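Local atomic coordinates of fiber protein (Human adenovirus 14, PDB entry 3F0Y), a protein that forms the trimeric knob at the tip of the adenovirus fiber and probably attaches the virus to receptors on the host-cell surface. Residues A[24-32]-A[92-100]. Residues are numbered along the deposited sequence; the frame is centred on the assembly and turned at random.
Sequences TEANCQMMD and LSSLKTPLN
The carboxamide of Asn-27 lies with one face against Leu-95, whose CD1 methyl sits over the plane, 3.6 Å from Asn-27 CG. At the edge of the amide, OD1 accepts a hydrogen bond from the backbone N of Leu-41, and ND2 is also hydrogen-bonded elsewhere in the structure. Asparagine suits this buried place because it can offer a flat face to a methyl while its rim makes polar bonds. Its CG stands between the backbone N and carbonyl carbon (chi1 65°), which turns the amide onto Leu-95, and the hydroxyl of Thr-97 comes beside its CB, OG1 to CB 3.8 Å.

The two backbones run roughly antiparallel and form a single beta bridge, in which Cys-28 and Leu-95 are the non-hydrogen-bonded pair, flanked by two bonds. Lys-96 N meets Asn-27 O at 2.8 Å, almost straight (173°), and Gln-29 N meets Ser-94 O at 2.9 Å, approaching tilted from the carbonyl plane. On its other side 24-32 meets strand 39-48, where Asn-27 and Cys-28 both face Cys-39 in a classic beta bulge. Leu-95, a branched residue fit for the core of the knob's antiparallel beta sandwich, touches Leu-41 of one sheet and Leu-80 of the other.

Ser-94 has only a CB and a hydroxyl, so Cys-28 SG can lie against that CB (3.8 Å) beside the bridge. The serine OG is hydrogen-bonded to Glu-79 N and, at 2.7 Å, to a water oxygen; the same water donates to the backbone oxygens of Gln-29 and Met-30, tying the two loops together. Lys-96 has a long, flexible chain that bends at chi2 (-56°) and folds back, bringing NZ to two backbone oxygens, Ser-93 O at 2.7 Å and Thr-90 O.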
# COMPACT_ATOMS: atom_id res chain seq x y z
N THR A 24 7.05 12.43 23.04
CA THR A 24 8.16 13.14 23.65
C THR A 24 9.27 12.18 24.08
O THR A 24 10.44 12.40 23.76
CB THR A 24 7.70 13.95 24.88
OG1 THR A 24 6.71 14.91 24.47
CG2 THR A 24 8.86 14.69 25.53
N GLU A 25 8.88 11.12 24.78
CA GLU A 25 9.83 10.12 25.27
C GLU A 25 9.68 8.81 24.51
O GLU A 25 8.64 8.53 23.93
CB GLU A 25 9.60 9.87 26.76
CG GLU A 25 9.74 11.11 27.64
CD GLU A 25 11.10 11.79 27.52
OE1 GLU A 25 12.11 11.07 27.36
OE2 GLU A 25 11.15 13.03 27.59
N ALA A 26 10.74 8.00 24.54
CA ALA A 26 10.71 6.66 23.96
C ALA A 26 9.58 5.85 24.59
O ALA A 26 9.42 5.83 25.81
CB ALA A 26 12.05 5.96 24.19
N ASN A 27 8.78 5.21 23.74
CA ASN A 27 7.62 4.43 24.18
C ASN A 27 7.81 2.93 23.97
O ASN A 27 6.90 2.14 24.24
CB ASN A 27 6.35 4.90 23.46
CG ASN A 27 6.38 4.65 21.96
OD1 ASN A 27 7.36 4.13 21.42
ND2 ASN A 27 5.30 5.02 21.27
N CYS A 28 8.98 2.54 23.48
CA CYS A 28 9.22 1.17 23.03
C CYS A 28 10.61 0.68 23.42
O CYS A 28 11.59 1.40 23.28
CB CYS A 28 9.04 1.11 21.51
SG CYS A 28 9.28 -0.52 20.79
N GLN A 29 10.67 -0.55 23.92
CA GLN A 29 11.93 -1.24 24.18
C GLN A 29 12.13 -2.31 23.11
O GLN A 29 11.66 -3.44 23.24
CB GLN A 29 11.95 -1.85 25.58
CG GLN A 29 13.28 -2.50 25.95
CD GLN A 29 13.34 -2.98 27.39
OE1 GLN A 29 12.65 -2.45 28.26
NE2 GLN A 29 14.17 -3.98 27.64
N MET A 30 12.81 -1.92 22.03
CA MET A 30 13.02 -2.80 20.88
C MET A 30 14.09 -3.86 21.14
O MET A 30 13.86 -5.04 20.89
CB MET A 30 13.41 -1.96 19.66
CG MET A 30 13.30 -2.71 18.34
SD MET A 30 11.60 -2.97 17.83
CE MET A 30 11.18 -1.33 17.24
N MET A 31 15.25 -3.43 21.63
CA MET A 31 16.40 -4.34 21.77
C MET A 31 16.34 -5.13 23.07
O MET A 31 15.92 -4.62 24.11
CB MET A 31 17.70 -3.55 21.71
CG MET A 31 17.88 -2.74 20.44
SD MET A 31 19.49 -1.93 20.36
CE MET A 31 19.39 -0.80 21.74
N ASP A 32 16.80 -6.38 23.01
CA ASP A 32 16.84 -7.25 24.18
C ASP A 32 17.88 -6.73 25.18
O ASP A 32 17.66 -6.79 26.40
CB ASP A 32 17.17 -8.69 23.77
CG ASP A 32 16.65 -9.73 24.77
OD1 ASP A 32 16.68 -9.47 25.99
OD2 ASP A 32 16.20 -10.81 24.32
N LEU A 92 4.43 -7.66 28.32
CA LEU A 92 4.89 -8.66 27.35
C LEU A 92 5.39 -8.04 26.05
O LEU A 92 6.18 -8.65 25.32
CB LEU A 92 3.77 -9.64 27.02
CG LEU A 92 3.20 -10.48 28.16
CD1 LEU A 92 1.95 -11.21 27.68
CD2 LEU A 92 4.24 -11.46 28.69
N SER A 93 4.94 -6.82 25.75
CA SER A 93 5.16 -6.21 24.44
C SER A 93 6.36 -5.28 24.42
O SER A 93 6.80 -4.78 25.45
CB SER A 93 3.91 -5.43 24.02
OG SER A 93 2.78 -6.28 23.97
N SER A 94 6.88 -5.05 23.21
CA SER A 94 7.95 -4.08 23.00
C SER A 94 7.45 -2.67 23.28
O SER A 94 8.14 -1.87 23.92
CB SER A 94 8.47 -4.17 21.56
OG SER A 94 8.79 -5.51 21.23
N LEU A 95 6.24 -2.38 22.80
CA LEU A 95 5.57 -1.10 23.06
C LEU A 95 5.07 -1.08 24.50
O LEU A 95 4.33 -1.97 24.91
CB LEU A 95 4.40 -0.91 22.09
CG LEU A 95 3.60 0.39 22.19
CD1 LEU A 95 4.47 1.61 21.91
CD2 LEU A 95 2.42 0.34 21.23
N LYS A 96 5.48 -0.06 25.26
CA LYS A 96 5.20 0.01 26.69
C LYS A 96 4.10 1.01 27.05
O LYS A 96 3.72 1.12 28.22
CB LYS A 96 6.48 0.36 27.45
CG LYS A 96 7.62 -0.63 27.23
CD LYS A 96 7.21 -2.05 27.56
CE LYS A 96 8.39 -3.00 27.56
NZ LYS A 96 7.95 -4.38 27.91
N THR A 97 3.59 1.74 26.05
CA THR A 97 2.49 2.67 26.24
C THR A 97 1.28 2.15 25.45
O THR A 97 1.41 1.87 24.26
CB THR A 97 2.85 4.07 25.73
OG1 THR A 97 4.03 4.53 26.39
CG2 THR A 97 1.71 5.05 25.98
N PRO A 98 0.12 2.01 26.11
CA PRO A 98 -1.07 1.55 25.39
C PRO A 98 -1.45 2.44 24.21
O PRO A 98 -1.16 3.64 24.23
CB PRO A 98 -2.17 1.59 26.45
CG PRO A 98 -1.47 1.58 27.75
CD PRO A 98 -0.17 2.27 27.53
N LEU A 99 -2.07 1.85 23.20
CA LEU A 99 -2.61 2.62 22.09
C LEU A 99 -3.94 3.23 22.50
O LEU A 99 -4.63 2.71 23.38
CB LEU A 99 -2.83 1.72 20.87
CG LEU A 99 -1.61 0.96 20.33
CD1 LEU A 99 -2.05 -0.07 19.30
CD2 LEU A 99 -0.59 1.92 19.74
N ASN A 100 -4.29 4.34 21.87
CA ASN A 100 -5.61 4.94 22.03
C ASN A 100 -6.02 5.61 20.73
O ASN A 100 -5.29 5.55 19.73
CB ASN A 100 -5.62 5.93 23.20
CG ASN A 100 -6.97 6.01 23.90
OD1 ASN A 100 -7.99 6.31 23.28
ND2 ASN A 100 -6.99 5.73 25.20
O HOH W 1 11.25 -5.88 22.22